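Local coordinates for protein phage integrase/site-specific recombinase (Haloarcula marismortui, PDB 3NRW) that probably acts in site-specific DNA recombination and integration, its N-terminal core-binding domain probably contributing to DNA binding, at residues Leu76-Glu88 and Val95-Pro107. Numbering follows the deposited sequence.
Sequences LNGEMQTLKNWLE and VVDEDLPEKVHVP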
loop_
_atom_site.group_PDB
_atom_site.type_symbol
_atom_site.label_atom_id
_atom_site.label_comp_id
_atom_site.label_asym_id
_atom_site.label_seq_id
_atom_site.Cartn_x
_atom_site.Cartn_y
_atom_site.Cartn_z
ATOM N N LEU A 76 -0.890 -7.422 11.164
ATOM C CA LEU A 76 -0.033 -7.423 9.983
ATOM C C LEU A 76 -0.801 -7.895 8.748
ATOM O O LEU A 76 -0.638 -7.346 7.654
ATOM C CB LEU A 76 1.178 -8.330 10.209
ATOM C CG LEU A 76 2.140 -8.462 9.026
ATOM C CD1 LEU A 76 2.594 -7.080 8.582
ATOM C CD2 LEU A 76 3.333 -9.323 9.423
ATOM N N ASN A 77 -1.632 -8.919 8.931
ATOM C CA ASN A 77 -2.430 -9.469 7.841
ATOM C C ASN A 77 -3.366 -8.408 7.265
ATOM O O ASN A 77 -3.492 -8.279 6.047
ATOM C CB ASN A 77 -3.258 -10.659 8.337
ATOM C CG ASN A 77 -2.400 -11.825 8.799
ATOM O OD1 ASN A 77 -2.921 -12.872 9.192
ATOM N ND2 ASN A 77 -1.083 -11.652 8.756
ATOM N N GLY A 78 -4.022 -7.659 8.149
ATOM C CA GLY A 78 -4.944 -6.626 7.713
ATOM C C GLY A 78 -4.215 -5.498 7.013
ATOM O O GLY A 78 -4.763 -4.825 6.139
ATOM N N GLU A 79 -2.962 -5.303 7.404
ATOM C CA GLU A 79 -2.129 -4.266 6.826
ATOM C C GLU A 79 -1.718 -4.662 5.413
ATOM O O GLU A 79 -1.752 -3.844 4.488
ATOM C CB GLU A 79 -0.886 -4.079 7.686
ATOM C CG GLU A 79 -0.191 -2.773 7.478
ATOM C CD GLU A 79 1.039 -2.644 8.333
ATOM O OE1 GLU A 79 0.923 -2.760 9.572
ATOM O OE2 GLU A 79 2.124 -2.435 7.759
HETATM N N MSE A 80 -1.325 -5.919 5.244
HETATM C CA MSE A 80 -0.911 -6.389 3.926
HETATM C C MSE A 80 -2.108 -6.460 2.982
HETATM O O MSE A 80 -1.968 -6.230 1.781
HETATM C CB MSE A 80 -0.230 -7.762 4.027
HETATM C CG MSE A 80 1.116 -7.758 4.776
HETATM SE SE MSE A 80 2.400 -6.505 4.041
HETATM C CE MSE A 80 2.758 -7.338 2.316
ATOM N N GLN A 81 -3.278 -6.780 3.527
ATOM C CA GLN A 81 -4.499 -6.870 2.729
ATOM C C GLN A 81 -4.881 -5.488 2.202
ATOM O O GLN A 81 -5.320 -5.343 1.058
ATOM C CB GLN A 81 -5.646 -7.437 3.563
ATOM C CG GLN A 81 -6.961 -7.529 2.811
ATOM C CD GLN A 81 -6.866 -8.418 1.586
ATOM O OE1 GLN A 81 -6.620 -9.619 1.695
ATOM N NE2 GLN A 81 -7.049 -7.827 0.409
ATOM N N THR A 82 -4.726 -4.471 3.044
ATOM C CA THR A 82 -5.039 -3.122 2.614
ATOM C C THR A 82 -4.002 -2.717 1.575
ATOM O O THR A 82 -4.334 -2.061 0.595
ATOM C CB THR A 82 -5.044 -2.123 3.793
ATOM O OG1 THR A 82 -6.260 -2.275 4.542
ATOM C CG2 THR A 82 -4.952 -0.689 3.283
ATOM N N LEU A 83 -2.751 -3.125 1.777
ATOM C CA LEU A 83 -1.698 -2.811 0.813
ATOM C C LEU A 83 -2.095 -3.436 -0.521
ATOM O O LEU A 83 -1.991 -2.812 -1.579
ATOM C CB LEU A 83 -0.346 -3.382 1.277
ATOM C CG LEU A 83 0.826 -3.246 0.296
ATOM C CD1 LEU A 83 1.027 -1.784 -0.062
ATOM C CD2 LEU A 83 2.105 -3.827 0.900
ATOM N N LYS A 84 -2.561 -4.678 -0.459
ATOM C CA LYS A 84 -2.984 -5.403 -1.652
ATOM C C LYS A 84 -4.134 -4.689 -2.371
ATOM O O LYS A 84 -4.092 -4.500 -3.588
ATOM C CB LYS A 84 -3.423 -6.822 -1.275
ATOM C CG LYS A 84 -4.049 -7.600 -2.423
ATOM C CD LYS A 84 -3.000 -8.070 -3.409
ATOM C CE LYS A 84 -2.625 -9.522 -3.161
ATOM N NZ LYS A 84 -3.728 -10.446 -3.552
ATOM N N ASN A 85 -5.162 -4.303 -1.624
ATOM C CA ASN A 85 -6.307 -3.622 -2.221
ATOM C C ASN A 85 -5.896 -2.285 -2.817
ATOM O O ASN A 85 -6.438 -1.843 -3.836
ATOM C CB ASN A 85 -7.405 -3.404 -1.184
ATOM C CG ASN A 85 -7.917 -4.702 -0.613
ATOM O OD1 ASN A 85 -7.826 -5.746 -1.256
ATOM N ND2 ASN A 85 -8.467 -4.647 0.590
ATOM N N TRP A 86 -4.937 -1.638 -2.171
ATOM C CA TRP A 86 -4.448 -0.356 -2.647
ATOM C C TRP A 86 -3.796 -0.534 -4.012
ATOM O O TRP A 86 -4.108 0.203 -4.949
ATOM C CB TRP A 86 -3.455 0.209 -1.636
ATOM C CG TRP A 86 -2.849 1.521 -1.981
ATOM C CD1 TRP A 86 -3.426 2.555 -2.658
ATOM C CD2 TRP A 86 -1.567 1.985 -1.551
ATOM N NE1 TRP A 86 -2.577 3.650 -2.668
ATOM C CE2 TRP A 86 -1.434 3.322 -1.991
ATOM C CE3 TRP A 86 -0.522 1.400 -0.825
ATOM C CZ2 TRP A 86 -0.290 4.081 -1.726
ATOM C CZ3 TRP A 86 0.620 2.160 -0.564
ATOM C CH2 TRP A 86 0.721 3.486 -1.012
ATOM N N LEU A 87 -2.909 -1.516 -4.134
ATOM C CA LEU A 87 -2.241 -1.759 -5.404
ATOM C C LEU A 87 -3.222 -2.170 -6.502
ATOM O O LEU A 87 -3.000 -1.861 -7.672
ATOM C CB LEU A 87 -1.142 -2.811 -5.241
ATOM C CG LEU A 87 -0.001 -2.396 -4.302
ATOM C CD1 LEU A 87 1.076 -3.463 -4.313
ATOM C CD2 LEU A 87 0.582 -1.050 -4.740
ATOM N N GLU A 88 -4.298 -2.862 -6.136
ATOM C CA GLU A 88 -5.297 -3.264 -7.131
ATOM C C GLU A 88 -5.931 -2.004 -7.709
ATOM O O GLU A 88 -6.164 -1.914 -8.912
ATOM C CB GLU A 88 -6.378 -4.149 -6.499
ATOM C CG GLU A 88 -5.825 -5.435 -5.905
ATOM C CD GLU A 88 -6.907 -6.413 -5.477
ATOM O OE1 GLU A 88 -7.954 -5.964 -4.967
ATOM O OE2 GLU A 88 -6.694 -7.633 -5.630
ATOM N N VAL A 95 -1.494 3.219 -12.614
ATOM C CA VAL A 95 -0.415 3.828 -11.835
ATOM C C VAL A 95 0.727 2.848 -11.564
ATOM O O VAL A 95 1.871 3.256 -11.350
ATOM C CB VAL A 95 -0.963 4.394 -10.509
ATOM C CG1 VAL A 95 0.174 4.885 -9.622
ATOM C CG2 VAL A 95 -1.914 5.539 -10.810
ATOM N N VAL A 96 0.418 1.556 -11.566
ATOM C CA VAL A 96 1.447 0.549 -11.366
ATOM C C VAL A 96 1.212 -0.608 -12.334
ATOM O O VAL A 96 0.120 -0.747 -12.885
ATOM C CB VAL A 96 1.461 0.005 -9.922
ATOM C CG1 VAL A 96 2.725 -0.791 -9.705
ATOM C CG2 VAL A 96 1.402 1.148 -8.917
ATOM N N ASP A 97 2.248 -1.415 -12.547
ATOM C CA ASP A 97 2.177 -2.572 -13.440
ATOM C C ASP A 97 0.990 -3.453 -13.072
ATOM O O ASP A 97 0.735 -3.698 -11.896
ATOM C CB ASP A 97 3.461 -3.399 -13.338
ATOM C CG ASP A 97 4.657 -2.710 -13.965
ATOM O OD1 ASP A 97 5.791 -3.184 -13.742
ATOM O OD2 ASP A 97 4.465 -1.707 -14.686
ATOM N N GLU A 98 0.278 -3.944 -14.079
ATOM C CA GLU A 98 -0.885 -4.784 -13.830
ATOM C C GLU A 98 -0.585 -6.075 -13.072
ATOM O O GLU A 98 -1.472 -6.628 -12.424
ATOM C CB GLU A 98 -1.599 -5.118 -15.143
ATOM C CG GLU A 98 -0.692 -5.634 -16.247
ATOM C CD GLU A 98 -0.193 -4.528 -17.162
ATOM O OE1 GLU A 98 0.508 -3.610 -16.677
ATOM O OE2 GLU A 98 -0.507 -4.576 -18.372
ATOM N N ASP A 99 0.651 -6.561 -13.139
ATOM C CA ASP A 99 0.994 -7.798 -12.441
ATOM C C ASP A 99 1.627 -7.594 -11.068
ATOM O O ASP A 99 2.156 -8.536 -10.477
ATOM C CB ASP A 99 1.925 -8.663 -13.301
ATOM C CG ASP A 99 3.258 -7.992 -13.587
ATOM O OD1 ASP A 99 4.141 -8.652 -14.173
ATOM O OD2 ASP A 99 3.430 -6.804 -13.235
ATOM N N LEU A 100 1.565 -6.375 -10.545
ATOM C CA LEU A 100 2.162 -6.105 -9.244
ATOM C C LEU A 100 1.318 -6.518 -8.038
ATOM O O LEU A 100 1.816 -7.160 -7.114
ATOM C CB LEU A 100 2.512 -4.622 -9.113
ATOM C CG LEU A 100 3.233 -4.302 -7.801
ATOM C CD1 LEU A 100 4.688 -4.761 -7.891
ATOM C CD2 LEU A 100 3.170 -2.816 -7.530
ATOM N N PRO A 101 0.027 -6.154 -8.026
ATOM C CA PRO A 101 -0.810 -6.523 -6.883
ATOM C C PRO A 101 -0.777 -8.005 -6.507
ATOM O O PRO A 101 -0.852 -8.347 -5.328
ATOM C CB PRO A 101 -2.200 -6.030 -7.296
ATOM C CG PRO A 101 -2.144 -6.036 -8.797
ATOM C CD PRO A 101 -0.772 -5.503 -9.078
ATOM N N GLU A 102 -0.643 -8.877 -7.503
ATOM C CA GLU A 102 -0.593 -10.320 -7.262
ATOM C C GLU A 102 0.669 -10.733 -6.513
ATOM O O GLU A 102 0.720 -11.801 -5.908
ATOM C CB GLU A 102 -0.647 -11.088 -8.588
ATOM C CG GLU A 102 0.371 -10.600 -9.618
ATOM C CD GLU A 102 0.896 -11.702 -10.526
ATOM O OE1 GLU A 102 0.085 -12.496 -11.055
ATOM O OE2 GLU A 102 2.129 -11.761 -10.724
ATOM N N LYS A 103 1.694 -9.890 -6.564
ATOM C CA LYS A 103 2.948 -10.202 -5.896
ATOM C C LYS A 103 2.922 -9.870 -4.407
ATOM O O LYS A 103 3.906 -10.089 -3.701
ATOM C CB LYS A 103 4.099 -9.474 -6.596
ATOM C CG LYS A 103 4.298 -9.944 -8.030
ATOM C CD LYS A 103 5.324 -9.123 -8.774
ATOM C CE LYS A 103 5.520 -9.667 -10.185
ATOM N NZ LYS A 103 6.519 -8.870 -10.960
ATOM N N VAL A 104 1.795 -9.349 -3.930
ATOM C CA VAL A 104 1.659 -9.010 -2.515
ATOM C C VAL A 104 1.267 -10.246 -1.714
ATOM O O VAL A 104 0.204 -10.829 -1.931
ATOM C CB VAL A 104 0.584 -7.928 -2.280
ATOM C CG1 VAL A 104 0.459 -7.649 -0.789
ATOM C CG2 VAL A 104 0.949 -6.653 -3.024
ATOM N N HIS A 105 2.133 -10.635 -0.784
ATOM C CA HIS A 105 1.888 -11.797 0.059
ATOM C C HIS A 105 1.069 -11.426 1.294
ATOM O O HIS A 105 1.516 -10.648 2.139
ATOM C CB HIS A 105 3.225 -12.424 0.474
ATOM C CG HIS A 105 3.089 -13.599 1.393
ATOM N ND1 HIS A 105 3.210 -13.493 2.763
ATOM C CD2 HIS A 105 2.836 -14.905 1.139
ATOM C CE1 HIS A 105 3.038 -14.683 3.312
ATOM N NE2 HIS A 105 2.809 -15.557 2.349
ATOM N N VAL A 106 -0.135 -11.983 1.386
ATOM C CA VAL A 106 -1.011 -11.711 2.517
ATOM C C VAL A 106 -1.019 -12.903 3.468
ATOM O O VAL A 106 -1.701 -13.900 3.229
ATOM C CB VAL A 106 -2.460 -11.422 2.055
ATOM C CG1 VAL A 106 -3.351 -11.154 3.261
ATOM C CG2 VAL A 106 -2.475 -10.220 1.117
ATOM N N PRO A 107 -0.247 -12.817 4.563
ATOM C CA PRO A 107 -0.165 -13.892 5.553
ATOM C C PRO A 107 -1.447 -14.012 6.371
ATOM O O PRO A 107 -2.138 -15.028 6.307
ATOM C CB PRO A 107 1.031 -13.479 6.402
ATOM C CG PRO A 107 0.925 -11.985 6.395
ATOM C CD PRO A 107 0.623 -11.688 4.941
#
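V104 points its side chain toward helix 73-92, and its two methyls divide the work. CG2 presses on L87 CD1 at 3.4 Å, a tight carbon pair, while CG1 lies 3.8 Å from M80 O and 3.9 Å from M80 CE. The aliphatic part of K84 runs past the valine in the opposite direction, although the exact position of its outer carbons is less certain in the model. L87 CD1 also meets L100 CD2, and farther back along the same leucine, CB lies 4.0 Å from P101 CB; CG of E88 touches the same proline carbon. At the other end of the contact, the selenomethionine M80 folds back through bends at chi2 (-55°) and chi3 (-68°), which place CE 3.5 Å from H105 O. P107 crosses this side chain at about a right angle, its CD against M80 CG, and its CG approaches the amide nitrogen ND2 of N77 to 3.1 Å. V106 CG1 lies near N77 O and Q81 OE1, and CG2 near M80 O and K84 CB. In this all-helical N-terminal fragment, which carries the core-binding domain of a tyrosine recombinase, the chain that follows helix 73-92 doubles back along it, held mainly by apolar contacts. A type I turn from D97 to L100 and the short 3-10 segment 101-103 set the path of the returning chain. Beyond the contact, L59 of helix 56-67 meets V104, E63 touches M80 and accepts a hydrogen bond from H105 ND1, and M51 and L54 pack on L87 and L100, respectively.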